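Local coordinates for protein putative phosphosugar isomerase (Clostridium difficile, PDB 3G68) that probably binds and isomerises a phosphosugar, as a double-SIS-domain protein related to the isomerase half of glucosamine-6-phosphate synthases, at residues M8-V13 / K143-Y148; I260-T265 / K273-L278. All coordinates share one frame; numbering follows the deposited sequence. Where two conformers were deposited one is given.

Contact 1. Residues M8-V13 / K143-Y148; sequences MLETPV and KTKGYY
Glu10 and Lys145 form the ionic part of this contact: Lys145 NZ donates to Glu10 OE2 at 2.9 Å. The ammonium meets that oxygen from above the carboxylate plane, 46° out of it. With CG anti to the backbone N (chi1 -165°) and an extended chain beyond, Glu10 reaches across to the lysine, whose own chain bends at chi3 (70°) to bring NZ onto the acid. The other carboxylate oxygen, OE1, pairs with Arg14, so the acid is shared by two cations. Lys145 NZ also donates to the carbonyls of Cys135 and Glu137.

The helices come close where the Thr11 hydroxyl rests on Lys145. The CA atoms of Thr11 and Lys145 lie 5.1 Å apart, and Thr11 OG1 is 3.2 Å from Lys145 CA and 3.3 Å from its CB. The hydrogen bond of this hydroxyl goes to Tyr7 O within its own helix; toward Lys145 it packs against carbon atoms.

The remaining contacts flank this pair. Thr11 CG2 sits 3.6 Å from Tyr148 CB and comes obliquely to the ring, whose OH is hydrogen-bonded to Gln319. Met8 (a selenomethionine) crosses Thr144 at about a right angle, its CG 3.5 Å from Thr144 OG1. Helix 316-324 touches Met8, Thr144 and Tyr148, joining the two segments to the C-terminal part of the chain. Thr144 is the N-cap residue of helix 145-165, though its side chain makes no capping bond. The arrangement is helix-on-helix packing in an SIS protein: the N-terminal helix 4-20 lies against the start of helix 145-165.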
HETATM    1  N   MSE B   8       8.760  11.817  42.804  1.00 11.27           N
HETATM    2  CA  MSE B   8       7.937  12.655  41.879  1.00 11.51           C
HETATM    3  C   MSE B   8       7.734  11.930  40.533  1.00 12.07           C
HETATM    4  O   MSE B   8       6.614  11.750  40.083  1.00 11.83           O
HETATM    5  CB  MSE B   8       8.565  14.028  41.637  1.00 11.69           C
HETATM    6  CG  MSE B   8       8.481  14.932  42.828  1.00  7.05           C
HETATM    7 SE   MSE B   8       9.453  16.561  42.503  0.75 14.22          SE
HETATM    8  CE  MSE B   8       8.009  17.271  41.144  1.00  8.51           C
ATOM      9  N   LEU B   9       8.828  11.465  39.935  1.00 12.46           N
ATOM     10  CA  LEU B   9       8.771  10.754  38.654  1.00 13.05           C
ATOM     11  C   LEU B   9       7.924   9.456  38.682  1.00 14.35           C
ATOM     12  O   LEU B   9       7.326   9.105  37.648  1.00 12.86           O
ATOM     13  CB  LEU B   9      10.183  10.508  38.104  1.00 12.76           C
ATOM     14  CG  LEU B   9      10.910  11.795  37.704  1.00 14.81           C
ATOM     15  CD1 LEU B   9      12.352  11.505  37.294  1.00 10.04           C
ATOM     16  CD2 LEU B   9      10.211  12.536  36.593  1.00 10.22           C
ATOM     17  N   GLU B  10       7.839   8.793  39.849  1.00 12.58           N
ATOM     18  CA  GLU B  10       6.993   7.590  40.048  1.00 12.97           C
ATOM     19  C   GLU B  10       5.487   7.914  40.102  1.00 12.22           C
ATOM     20  O   GLU B  10       4.628   7.035  39.915  1.00 13.02           O
ATOM     21  CB  GLU B  10       7.343   6.976  41.420  1.00 12.21           C
ATOM     22  CG  GLU B  10       6.846   5.593  41.643  1.00 20.01           C
ATOM     23  CD  GLU B  10       7.100   5.070  43.044  1.00 13.82           C
ATOM     24  OE1 GLU B  10       6.622   3.954  43.306  1.00 17.99           O
ATOM     25  OE2 GLU B  10       7.741   5.725  43.882  1.00 12.03           O
ATOM     26  N   THR B  11       5.167   9.170  40.419  1.00 11.35           N
ATOM     27  CA  THR B  11       3.805   9.596  40.694  1.00  9.36           C
ATOM     28  C   THR B  11       2.764   9.279  39.582  1.00  9.56           C
ATOM     29  O   THR B  11       1.755   8.648  39.889  1.00  9.78           O
ATOM     30  CB  THR B  11       3.765  11.058  41.238  1.00 10.13           C
ATOM     31  OG1 THR B  11       4.626  11.130  42.388  1.00 10.99           O
ATOM     32  CG2 THR B  11       2.351  11.428  41.670  1.00 11.99           C
ATOM     33  N   PRO B  12       3.003   9.655  38.303  1.00 10.07           N
ATOM     34  CA  PRO B  12       2.008   9.245  37.298  1.00  9.65           C
ATOM     35  C   PRO B  12       1.677   7.721  37.241  1.00  9.29           C
ATOM     36  O   PRO B  12       0.492   7.371  37.174  1.00  8.74           O
ATOM     37  CB  PRO B  12       2.598   9.777  35.983  1.00 11.66           C
ATOM     38  CG  PRO B  12       3.413  10.970  36.436  1.00 11.18           C
ATOM     39  CD  PRO B  12       4.069  10.462  37.690  1.00 10.87           C
ATOM     40  N   VAL B  13       2.671   6.845  37.368  1.00  9.78           N
ATOM     41  CA  VAL B  13       2.427   5.371  37.306  1.00 11.59           C
ATOM     42  C   VAL B  13       1.509   4.939  38.473  1.00 10.30           C
ATOM     43  O   VAL B  13       0.524   4.232  38.296  1.00 11.82           O
ATOM     44  CB  VAL B  13       3.778   4.562  37.299  1.00 11.83           C
ATOM     45  CG1 VAL B  13       3.538   3.056  37.330  1.00 14.01           C
ATOM     46  CG2 VAL B  13       4.608   4.938  36.095  1.00 20.29           C
ATOM     47  N   LYS B 143       7.445  14.626  51.495  1.00 14.49           N
ATOM     48  CA  LYS B 143       6.508  13.833  50.657  1.00 14.26           C
ATOM     49  C   LYS B 143       5.978  14.629  49.479  1.00 13.12           C
ATOM     50  O   LYS B 143       5.572  15.800  49.649  1.00 11.68           O
ATOM     51  CB  LYS B 143       5.293  13.346  51.465  1.00 14.99           C
ATOM     52  CG  LYS B 143       5.601  12.574  52.766  1.00 18.75           C
ATOM     53  CD  LYS B 143       6.105  11.186  52.481  1.00 21.65           C
ATOM     54  CE  LYS B 143       6.078  10.310  53.728  1.00 21.38           C
ATOM     55  NZ  LYS B 143       7.145  10.577  54.681  1.00 19.08           N
ATOM     56  N   THR B 144       5.950  13.977  48.309  1.00 10.24           N
ATOM     57  CA  THR B 144       5.450  14.561  47.052  1.00 10.77           C
ATOM     58  C   THR B 144       4.435  13.613  46.454  1.00 10.22           C
ATOM     59  O   THR B 144       3.250  13.923  46.372  1.00 11.09           O
ATOM     60  CB  THR B 144       6.626  14.859  46.089  1.00 12.22           C
ATOM     61  OG1 THR B 144       7.422  13.697  45.910  1.00 13.97           O
ATOM     62  CG2 THR B 144       7.551  16.000  46.669  1.00 10.15           C
ATOM     63  N   LYS B 145       4.905  12.454  46.031  1.00 11.65           N
ATOM     64  CA  LYS B 145       4.043  11.381  45.513  1.00 11.76           C
ATOM     65  C   LYS B 145       2.793  11.159  46.366  1.00 11.01           C
ATOM     66  O   LYS B 145       1.678  11.072  45.863  1.00  9.80           O
ATOM     67  CB  LYS B 145       4.869  10.071  45.485  1.00 11.22           C
ATOM     68  CG  LYS B 145       4.099   8.827  45.136  1.00 11.21           C
ATOM     69  CD  LYS B 145       5.031   7.610  45.062  1.00 13.68           C
ATOM     70  CE  LYS B 145       5.576   7.175  46.430  1.00 12.38           C
ATOM     71  NZ  LYS B 145       6.154   5.758  46.361  1.00 16.27           N
ATOM     72  N   GLY B 146       2.996  11.017  47.668  1.00 11.86           N
ATOM     73  CA  GLY B 146       1.891  10.774  48.601  1.00 11.70           C
ATOM     74  C   GLY B 146       0.843  11.870  48.658  1.00 11.90           C
ATOM     75  O   GLY B 146      -0.346  11.582  48.810  1.00 11.44           O
ATOM     76  N   TYR B 147       1.284  13.112  48.488  1.00 10.77           N
ATOM     77  CA  TYR B 147       0.383  14.258  48.444  1.00 11.06           C
ATOM     78  C   TYR B 147      -0.544  14.120  47.224  1.00 10.55           C
ATOM     79  O   TYR B 147      -1.757  14.154  47.391  1.00  9.33           O
ATOM     80  CB  TYR B 147       1.184  15.582  48.428  1.00 10.85           C
ATOM     81  CG  TYR B 147       0.330  16.838  48.321  1.00  8.95           C
ATOM     82  CD1 TYR B 147      -0.639  17.131  49.281  1.00 10.87           C
ATOM     83  CD2 TYR B 147       0.470  17.724  47.249  1.00 10.71           C
ATOM     84  CE1 TYR B 147      -1.415  18.269  49.186  1.00 10.50           C
ATOM     85  CE2 TYR B 147      -0.332  18.866  47.148  1.00  7.78           C
ATOM     86  CZ  TYR B 147      -1.257  19.130  48.130  1.00  6.43           C
ATOM     87  OH  TYR B 147      -2.038  20.266  48.083  1.00  9.45           O
ATOM     88  N   TYR B 148       0.030  13.991  46.014  1.00 11.12           N
ATOM     89  CA  TYR B 148      -0.736  13.797  44.768  1.00  9.60           C
ATOM     90  C   TYR B 148      -1.686  12.585  44.837  1.00  9.86           C
ATOM     91  O   TYR B 148      -2.856  12.679  44.478  1.00 10.02           O
ATOM     92  CB  TYR B 148       0.181  13.636  43.570  1.00  9.81           C
ATOM     93  CG  TYR B 148       0.878  14.917  43.186  1.00  9.09           C
ATOM     94  CD1 TYR B 148       0.162  15.991  42.637  1.00 12.23           C
ATOM     95  CD2 TYR B 148       2.247  15.053  43.339  1.00 10.75           C
ATOM     96  CE1 TYR B 148       0.805  17.180  42.281  1.00 14.96           C
ATOM     97  CE2 TYR B 148       2.897  16.229  42.967  1.00 12.85           C
ATOM     98  CZ  TYR B 148       2.171  17.281  42.450  1.00 12.13           C
ATOM     99  OH  TYR B 148       2.784  18.448  42.090  1.00 12.20           O
TER

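Contact 2. Residues I260-T265 / K273-L278; sequences IFILDT and KMIDVL
Ile262 CD1 is the methyl on which the contact centres, meeting Ile275 CG1 at 3.5 Å, Met274 CG at 4.0 Å and Leu278 CD1 at 4.3 Å. It reaches all three because CG1 stands anti to the carbonyl carbon (chi1 -60°) and CD1 continues the chain outward in an extended line, from a CB directed at the helix. Ile275 touches with CG1, although its CB is not directed at the strand. Met274, a selenomethionine, offers the CG methylene rather than its selenium to the isoleucine. Two residues earlier in the strand, Ile260 CG2 lies 4.5 Å from Leu278 CD1, a doubtful contact because Ile260 was modelled in two conformers. All these contacts are apolar.

Strand 260-264 and helix 273-278 run nearly antiparallel, at 171°, with their axes 10.8 Å apart. This is the strand-to-helix step of a right-handed beta-alpha-beta crossover, strand 258-264, helix 271-279, strand 284-289, within the five-stranded parallel sheet of an SIS-type alpha/beta domain.

Both neighbouring strands extend the apolar layer beneath the helix. Leu278 also touches Ile214 and Val285, while Ile275 reaches Ala287. The chain of Met274, bent at chi2 and chi3, also touches Phe243, Phe246 and Ile247 of helix 243-250. Farther out, backbone hydrogen bonds set the strand in the sheet: Ile260 and Ile262 pair with Phe286, and Phe261 with Arg212 and Ile214. The Phe261 ring meets that of Phe286, their planes at about 25°, and Asp264 OD1 accepts the backbone N of Gly266 in the loop after the strand.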
ATOM      1  N   ILE B 260       9.610  35.811  45.747  1.00 10.83           N
ATOM      2  CA  ILE B 260       8.161  35.579  45.566  0.50  9.50           C
ATOM      3  C   ILE B 260       7.901  34.731  44.336  1.00  9.08           C
ATOM      4  O   ILE B 260       8.436  34.988  43.251  1.00  9.48           O
ATOM      5  CB  ILE B 260       7.275  36.863  45.427  0.50  9.04           C
ATOM      6  CG1 ILE B 260       7.575  37.886  46.514  0.50 10.97           C
ATOM      7  CG2 ILE B 260       5.785  36.492  45.503  0.50  8.89           C
ATOM      8  CD1 ILE B 260       8.778  38.682  46.238  0.50 10.80           C
ATOM      9  N   PHE B 261       7.091  33.681  44.540  1.00  8.58           N
ATOM     10  CA  PHE B 261       6.636  32.785  43.479  1.00  9.59           C
ATOM     11  C   PHE B 261       5.156  33.090  43.303  1.00 10.41           C
ATOM     12  O   PHE B 261       4.404  33.062  44.299  1.00  9.91           O
ATOM     13  CB  PHE B 261       6.809  31.321  43.832  1.00  9.42           C
ATOM     14  CG  PHE B 261       8.216  30.904  43.874  1.00  8.01           C
ATOM     15  CD1 PHE B 261       8.893  30.627  42.688  1.00  9.30           C
ATOM     16  CD2 PHE B 261       8.901  30.831  45.070  1.00  9.01           C
ATOM     17  CE1 PHE B 261      10.216  30.264  42.689  1.00 11.47           C
ATOM     18  CE2 PHE B 261      10.253  30.439  45.091  1.00 16.49           C
ATOM     19  CZ  PHE B 261      10.907  30.155  43.897  1.00 13.46           C
ATOM     20  N   ILE B 262       4.764  33.431  42.075  1.00  9.84           N
ATOM     21  CA  ILE B 262       3.358  33.684  41.742  1.00 11.50           C
ATOM     22  C   ILE B 262       2.857  32.521  40.874  1.00 11.63           C
ATOM     23  O   ILE B 262       3.374  32.270  39.785  1.00 12.18           O
ATOM     24  CB  ILE B 262       3.144  35.053  41.057  1.00 11.69           C
ATOM     25  CG1 ILE B 262       3.615  36.176  42.026  1.00 16.44           C
ATOM     26  CG2 ILE B 262       1.654  35.248  40.715  1.00 13.73           C
ATOM     27  CD1 ILE B 262       3.327  37.624  41.589  1.00 16.34           C
ATOM     28  N   LEU B 263       1.871  31.802  41.400  1.00 12.02           N
ATOM     29  CA  LEU B 263       1.235  30.674  40.713  1.00 11.59           C
ATOM     30  C   LEU B 263       0.020  31.297  40.028  1.00 12.68           C
ATOM     31  O   LEU B 263      -0.995  31.553  40.665  1.00 12.69           O
ATOM     32  CB  LEU B 263       0.841  29.612  41.737  1.00  9.82           C
ATOM     33  CG  LEU B 263       1.978  29.052  42.608  1.00 10.39           C
ATOM     34  CD1 LEU B 263       1.418  27.929  43.537  1.00  9.19           C
ATOM     35  CD2 LEU B 263       3.087  28.527  41.726  1.00 10.63           C
ATOM     36  N   ASP B 264       0.176  31.605  38.747  1.00 14.25           N
ATOM     37  CA  ASP B 264      -0.814  32.348  37.973  1.00 15.35           C
ATOM     38  C   ASP B 264      -1.738  31.411  37.180  1.00 14.33           C
ATOM     39  O   ASP B 264      -1.378  30.891  36.118  1.00 13.32           O
ATOM     40  CB  ASP B 264      -0.107  33.359  37.061  1.00 16.43           C
ATOM     41  CG  ASP B 264      -1.079  34.130  36.163  1.00 17.86           C
ATOM     42  OD1 ASP B 264      -2.291  34.183  36.469  1.00 18.98           O
ATOM     43  OD2 ASP B 264      -0.616  34.672  35.142  1.00 22.19           O
ATOM     44  N   THR B 265      -2.956  31.243  37.685  1.00 16.02           N
ATOM     45  CA  THR B 265      -3.939  30.343  37.036  1.00 15.62           C
ATOM     46  C   THR B 265      -4.732  30.981  35.894  1.00 17.20           C
ATOM     47  O   THR B 265      -5.556  30.303  35.267  1.00 16.78           O
ATOM     48  CB  THR B 265      -4.925  29.743  38.040  1.00 14.31           C
ATOM     49  OG1 THR B 265      -5.773  30.772  38.547  1.00 14.33           O
ATOM     50  CG2 THR B 265      -4.191  29.029  39.182  1.00 12.46           C
ATOM     51  N   LYS B 273      -0.311  43.624  37.263  1.00 16.41           N
ATOM     52  CA  LYS B 273      -0.053  44.759  38.162  1.00 16.13           C
ATOM     53  C   LYS B 273       0.659  44.319  39.452  1.00 16.06           C
ATOM     54  O   LYS B 273       1.533  45.026  39.938  1.00 14.42           O
ATOM     55  CB  LYS B 273      -1.352  45.536  38.501  1.00 17.18           C
ATOM     56  CG  LYS B 273      -1.989  46.245  37.293  1.00 19.90           C
ATOM     57  CD  LYS B 273      -3.312  46.944  37.622  1.00 18.78           C
HETATM   58  N   MSE B 274       0.276  43.167  40.004  1.00 16.21           N
HETATM   59  CA  MSE B 274       0.928  42.631  41.204  1.00 16.70           C
HETATM   60  C   MSE B 274       2.430  42.438  40.904  1.00 17.20           C
HETATM   61  O   MSE B 274       3.283  42.908  41.664  1.00 18.46           O
HETATM   62  CB  MSE B 274       0.294  41.297  41.635  1.00 17.76           C
HETATM   63  CG  MSE B 274       0.957  40.618  42.844  1.00 20.06           C
HETATM   64 SE   MSE B 274       0.724  41.640  44.465  0.75 24.75          SE
HETATM   65  CE  MSE B 274      -1.062  40.911  45.110  1.00 13.35           C
ATOM     66  N   ILE B 275       2.732  41.758  39.793  1.00 15.89           N
ATOM     67  CA  ILE B 275       4.111  41.461  39.392  1.00 15.47           C
ATOM     68  C   ILE B 275       4.906  42.758  39.207  1.00 16.39           C
ATOM     69  O   ILE B 275       6.039  42.873  39.673  1.00 15.96           O
ATOM     70  CB  ILE B 275       4.180  40.564  38.122  1.00 16.39           C
ATOM     71  CG1 ILE B 275       3.629  39.155  38.450  1.00 15.63           C
ATOM     72  CG2 ILE B 275       5.623  40.471  37.622  1.00 16.20           C
ATOM     73  CD1 ILE B 275       3.338  38.264  37.238  1.00 16.43           C
ATOM     74  N   ASP B 276       4.306  43.728  38.536  1.00 16.64           N
ATOM     75  CA  ASP B 276       4.971  45.009  38.303  1.00 17.84           C
ATOM     76  C   ASP B 276       5.277  45.742  39.605  1.00 16.94           C
ATOM     77  O   ASP B 276       6.401  46.215  39.778  1.00 17.56           O
ATOM     78  CB  ASP B 276       4.155  45.887  37.330  1.00 16.98           C
ATOM     79  CG  ASP B 276       4.080  45.285  35.898  1.00 26.58           C
ATOM     80  OD1 ASP B 276       4.761  44.254  35.601  1.00 29.76           O
ATOM     81  OD2 ASP B 276       3.327  45.849  35.059  1.00 29.96           O
ATOM     82  N   VAL B 277       4.310  45.827  40.519  1.00 14.74           N
ATOM     83  CA  VAL B 277       4.546  46.511  41.803  1.00 15.01           C
ATOM     84  C   VAL B 277       5.640  45.794  42.593  1.00 13.65           C
ATOM     85  O   VAL B 277       6.628  46.419  43.049  1.00 12.20           O
ATOM     86  CB  VAL B 277       3.265  46.654  42.651  1.00 16.85           C
ATOM     87  CG1 VAL B 277       3.570  47.260  44.032  1.00 16.61           C
ATOM     88  CG2 VAL B 277       2.233  47.491  41.883  1.00 18.53           C
ATOM     89  N   LEU B 278       5.511  44.474  42.715  1.00 13.42           N
ATOM     90  CA  LEU B 278       6.515  43.734  43.493  1.00 13.88           C
ATOM     91  C   LEU B 278       7.896  43.762  42.862  1.00 15.27           C
ATOM     92  O   LEU B 278       8.895  43.750  43.584  1.00 15.31           O
ATOM     93  CB  LEU B 278       6.084  42.278  43.703  1.00 13.78           C
ATOM     94  CG  LEU B 278       4.822  42.074  44.520  1.00 15.59           C
ATOM     95  CD1 LEU B 278       4.385  40.605  44.485  1.00 15.79           C
ATOM     96  CD2 LEU B 278       5.066  42.582  45.940  1.00  9.66           C
TER

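How the contacts relate
From the N terminus, helix 4-20 supplies the first half of contact 1, and the chain then runs through the strands of the first parallel sheet before 143-148 closes a loop of 129 intervening residues. Contact 2 opens only after the chain has passed helix 145-165 and entered the second sheet, and it closes at once, across seven residues. The contacts are therefore in series, neither nested nor crossed. Contact 1 ties the N-terminal helix to the helix that follows the first sheet; contact 2 joins a strand of the second sheet to its covering helix. Their centres are 27 Å apart, and their nearest atoms about 10 Å.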